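Local coordinates for DnaJ-like protein MG200 (Mycoplasma genitalium, PDB 4DCZ) that is a terminal organelle protein of unknown biochemical function whose EAGR box, a motif involved in mycoplasma motility, forms a dimer, at residues L33-G39 against F70-W76. Residues are numbered along the deposited sequence; the frame is centred on the assembly and turned at random.
Sequences LRSKVPG and FDEQGKW
The Arg34 guanidinium offers one face to the aliphatic chain of Lys75, whose CG lies 3.9 Å above its plane and toward its rim. Arg34 reaches this place by a bend at chi3 (86°), whereas Lys75 runs on extended and crosses it at a slant. The Phe70 ring meets the backbone of Arg34 and Ser35 obliquely, its CE1 coming 4.0 Å from Ser35 N. One face of that ring carries Trp76 CE3 over its centre, and Phe70 CD2 in turn lies at the edge of the indole.

The pair illustrates how a loop can be fastened to a beta turn largely through main-chain atoms. Ser35 N donates to Gly74 O (3.0 Å), a bond tilted only 20° from the carbonyl plane, and Trp76 N gives a weak bond to Leu33 O, so that Arg34 and Lys75 form a single beta bridge. Gly39 N donates to Gln73 O (3.0 Å), from well above the carbonyl plane. Ser35 OG packs 3.3 Å from Gly74 CA while donating forward to the carbonyl O of Val37, which ties the bend of its own loop. Gly74 N to Asp71 O closes the type I turn from Asp71 to Gly74, and Asp71 N to Lys75 O backs it.

This turn joins strands 64-70 and 76-78 as a beta hairpin of the EAGR box, and Gly74, with positive phi (93°), is one of the glycines for which the box is named. Residues 33-39 lead into strand 40-42. Phe70 meets Trp46 of helix 43-47 edge-to-face, while Glu72 packs on Trp46 of the second subunit.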
ATOM      1  N   LEU A  33     -12.883   1.231  -5.858  1.00 77.21           N
ATOM      2  CA  LEU A  33     -11.776   2.211  -5.994  1.00 71.23           C
ATOM      3  C   LEU A  33     -10.470   1.625  -6.372  1.00 68.48           C
ATOM      4  O   LEU A  33     -10.043   0.686  -5.723  1.00 67.61           O
ATOM      5  CB  LEU A  33     -11.532   3.000  -4.702  1.00 67.32           C
ATOM      6  CG  LEU A  33     -10.347   3.992  -4.745  1.00 63.58           C
ATOM      7  CD1 LEU A  33     -10.409   4.964  -5.953  1.00 61.90           C
ATOM      8  CD2 LEU A  33     -10.221   4.733  -3.439  1.00 59.48           C
ATOM      9  N   ARG A  34      -9.815   2.218  -7.375  1.00 67.17           N
ATOM     10  CA  ARG A  34      -8.422   1.905  -7.647  1.00 65.33           C
ATOM     11  C   ARG A  34      -7.666   3.013  -8.343  1.00 62.91           C
ATOM     12  O   ARG A  34      -8.266   3.948  -8.810  1.00 64.26           O
ATOM     13  CB  ARG A  34      -8.333   0.614  -8.427  1.00 69.37           C
ATOM     14  CG  ARG A  34      -9.072   0.587  -9.747  1.00 76.00           C
ATOM     15  CD  ARG A  34      -8.808  -0.759 -10.412  1.00 81.86           C
ATOM     16  NE  ARG A  34      -9.763  -1.762  -9.937  1.00 86.99           N
ATOM     17  CZ  ARG A  34      -9.484  -3.023  -9.589  1.00 90.19           C
ATOM     18  NH1 ARG A  34      -8.236  -3.502  -9.596  1.00 89.72           N
ATOM     19  NH2 ARG A  34     -10.482  -3.814  -9.201  1.00 93.09           N
ATOM     20  N   SER A  35      -6.345   2.907  -8.388  1.00 60.07           N
ATOM     21  CA  SER A  35      -5.518   4.028  -8.763  1.00 58.19           C
ATOM     22  C   SER A  35      -5.669   4.396 -10.204  1.00 61.20           C
ATOM     23  O   SER A  35      -5.819   3.566 -11.056  1.00 63.61           O
ATOM     24  CB  SER A  35      -4.063   3.695  -8.539  1.00 56.98           C
ATOM     25  OG  SER A  35      -3.756   2.397  -9.008  1.00 58.31           O
ATOM     26  N   LYS A  36      -5.576   5.672 -10.474  1.00 61.71           N
ATOM     27  CA  LYS A  36      -5.736   6.185 -11.823  1.00 65.54           C
ATOM     28  C   LYS A  36      -5.079   5.275 -12.826  1.00 67.93           C
ATOM     29  O   LYS A  36      -5.732   4.852 -13.760  1.00 71.29           O
ATOM     30  CB  LYS A  36      -5.143   7.598 -11.896  1.00 65.20           C
ATOM     31  CG  LYS A  36      -4.918   8.180 -13.287  1.00 70.57           C
ATOM     32  CD  LYS A  36      -6.187   8.856 -13.883  1.00 76.77           C
ATOM     33  CE  LYS A  36      -5.815   9.891 -14.965  1.00 80.62           C
ATOM     34  NZ  LYS A  36      -4.874  10.921 -14.380  1.00 79.31           N
ATOM     35  N   VAL A  37      -3.786   4.989 -12.656  1.00 67.29           N
ATOM     36  CA  VAL A  37      -3.099   4.011 -13.552  1.00 70.22           C
ATOM     37  C   VAL A  37      -2.953   2.665 -12.846  1.00 69.84           C
ATOM     38  O   VAL A  37      -2.477   2.618 -11.698  1.00 67.38           O
ATOM     39  CB  VAL A  37      -1.679   4.434 -13.977  1.00 70.34           C
ATOM     40  CG1 VAL A  37      -1.058   3.357 -14.886  1.00 72.85           C
ATOM     41  CG2 VAL A  37      -1.696   5.817 -14.647  1.00 71.34           C
ATOM     42  N   PRO A  38      -3.360   1.571 -13.512  1.00 73.08           N
ATOM     43  CA  PRO A  38      -3.158   0.244 -12.915  1.00 72.96           C
ATOM     44  C   PRO A  38      -1.658  -0.086 -12.707  1.00 71.59           C
ATOM     45  O   PRO A  38      -0.807   0.213 -13.574  1.00 72.32           O
ATOM     46  CB  PRO A  38      -3.822  -0.720 -13.929  1.00 78.13           C
ATOM     47  CG  PRO A  38      -3.884   0.022 -15.223  1.00 80.64           C
ATOM     48  CD  PRO A  38      -3.986   1.491 -14.849  1.00 77.94           C
ATOM     49  N   GLY A  39      -1.368  -0.651 -11.524  1.00 69.16           N
ATOM     50  CA  GLY A  39      -0.003  -1.007 -11.078  1.00 68.03           C
ATOM     51  C   GLY A  39       0.899   0.121 -10.610  1.00 64.45           C
ATOM     52  O   GLY A  39       2.050  -0.100 -10.302  1.00 65.20           O
ATOM     53  N   PHE A  70      -3.542   0.927  -0.892  1.00 43.05           N
ATOM     54  CA  PHE A  70      -3.474   0.391  -2.222  1.00 44.97           C
ATOM     55  C   PHE A  70      -2.546  -0.789  -2.268  1.00 47.20           C
ATOM     56  O   PHE A  70      -1.469  -0.754  -1.660  1.00 47.28           O
ATOM     57  CB  PHE A  70      -2.942   1.434  -3.135  1.00 44.09           C
ATOM     58  CG  PHE A  70      -3.884   2.550  -3.333  1.00 43.37           C
ATOM     59  CD1 PHE A  70      -4.944   2.418  -4.194  1.00 45.53           C
ATOM     60  CD2 PHE A  70      -3.724   3.717  -2.685  1.00 40.85           C
ATOM     61  CE1 PHE A  70      -5.808   3.464  -4.422  1.00 44.38           C
ATOM     62  CE2 PHE A  70      -4.620   4.753  -2.909  1.00 41.06           C
ATOM     63  CZ  PHE A  70      -5.638   4.623  -3.769  1.00 40.05           C
ATOM     64  N   ASP A  71      -2.973  -1.819  -2.995  1.00 49.86           N
ATOM     65  CA  ASP A  71      -2.261  -3.093  -3.087  1.00 53.34           C
ATOM     66  C   ASP A  71      -1.376  -3.068  -4.308  1.00 53.94           C
ATOM     67  O   ASP A  71      -1.363  -2.069  -5.014  1.00 53.03           O
ATOM     68  CB  ASP A  71      -3.230  -4.325  -3.073  1.00 56.71           C
ATOM     69  CG  ASP A  71      -3.972  -4.558  -4.405  1.00 60.32           C
ATOM     70  OD1 ASP A  71      -3.936  -3.640  -5.271  1.00 60.46           O
ATOM     71  OD2 ASP A  71      -4.608  -5.657  -4.571  1.00 63.61           O
ATOM     72  N   GLU A  72      -0.645  -4.149  -4.573  1.00 55.52           N
ATOM     73  CA  GLU A  72       0.308  -4.159  -5.688  1.00 56.37           C
ATOM     74  C   GLU A  72      -0.401  -3.784  -6.998  1.00 54.92           C
ATOM     75  O   GLU A  72       0.117  -3.009  -7.793  1.00 54.47           O
ATOM     76  CB  GLU A  72       0.950  -5.521  -5.751  1.00 60.44           C
ATOM     77  CG  GLU A  72       2.012  -5.750  -6.802  1.00 63.57           C
ATOM     78  CD  GLU A  72       2.439  -7.227  -6.820  1.00 69.85           C
ATOM     79  OE1 GLU A  72       1.735  -7.999  -6.123  1.00 69.84           O
ATOM     80  OE2 GLU A  72       3.454  -7.624  -7.492  1.00 76.00           O
ATOM     81  N   GLN A  73      -1.627  -4.262  -7.170  1.00 55.42           N
ATOM     82  CA  GLN A  73      -2.439  -3.946  -8.356  1.00 55.91           C
ATOM     83  C   GLN A  73      -2.874  -2.464  -8.439  1.00 53.15           C
ATOM     84  O   GLN A  73      -3.221  -1.970  -9.509  1.00 53.89           O
ATOM     85  CB  GLN A  73      -3.689  -4.864  -8.432  1.00 58.84           C
ATOM     86  CG  GLN A  73      -3.393  -6.367  -8.777  1.00 66.20           C
ATOM     87  CD  GLN A  73      -2.513  -7.073  -7.695  1.00 68.82           C
ATOM     88  OE1 GLN A  73      -1.435  -7.597  -8.014  1.00 70.86           O
ATOM     89  NE2 GLN A  73      -2.991  -7.107  -6.436  1.00 65.40           N
ATOM     90  N   GLY A  74      -2.857  -1.753  -7.330  1.00 51.16           N
ATOM     91  CA  GLY A  74      -3.482  -0.455  -7.297  1.00 50.58           C
ATOM     92  C   GLY A  74      -4.921  -0.523  -6.814  1.00 51.27           C
ATOM     93  O   GLY A  74      -5.652   0.482  -6.846  1.00 51.22           O
ATOM     94  N   LYS A  75      -5.346  -1.690  -6.353  1.00 52.61           N
ATOM     95  CA  LYS A  75      -6.684  -1.806  -5.807  1.00 54.66           C
ATOM     96  C   LYS A  75      -6.643  -1.393  -4.376  1.00 53.21           C
ATOM     97  O   LYS A  75      -5.680  -1.656  -3.686  1.00 53.61           O
ATOM     98  CB  LYS A  75      -7.180  -3.234  -5.874  1.00 58.30           C
ATOM     99  CG  LYS A  75      -8.619  -3.418  -5.456  1.00 63.59           C
ATOM    100  CD  LYS A  75      -9.003  -4.895  -5.614  1.00 72.71           C
ATOM    101  CE  LYS A  75     -10.115  -5.321  -4.631  1.00 77.76           C
ATOM    102  NZ  LYS A  75     -10.509  -6.737  -4.892  1.00 85.12           N
ATOM    103  N   TRP A  76      -7.697  -0.769  -3.904  1.00 53.26           N
ATOM    104  CA  TRP A  76      -7.731  -0.394  -2.507  1.00 52.84           C
ATOM    105  C   TRP A  76      -8.199  -1.577  -1.687  1.00 54.72           C
ATOM    106  O   TRP A  76      -9.185  -2.188  -2.033  1.00 57.48           O
ATOM    107  CB  TRP A  76      -8.676   0.763  -2.345  1.00 53.33           C
ATOM    108  CG  TRP A  76      -8.867   1.186  -0.974  1.00 53.21           C
ATOM    109  CD1 TRP A  76      -9.930   0.931  -0.191  1.00 55.67           C
ATOM    110  CD2 TRP A  76      -7.993   1.990  -0.211  1.00 52.96           C
ATOM    111  NE1 TRP A  76      -9.780   1.540   1.033  1.00 54.95           N
ATOM    112  CE2 TRP A  76      -8.593   2.205   1.030  1.00 53.31           C
ATOM    113  CE3 TRP A  76      -6.769   2.575  -0.466  1.00 55.33           C
ATOM    114  CZ2 TRP A  76      -8.000   2.929   2.016  1.00 56.24           C
ATOM    115  CZ3 TRP A  76      -6.193   3.324   0.520  1.00 56.85           C
ATOM    116  CH2 TRP A  76      -6.794   3.474   1.749  1.00 56.90           C
TER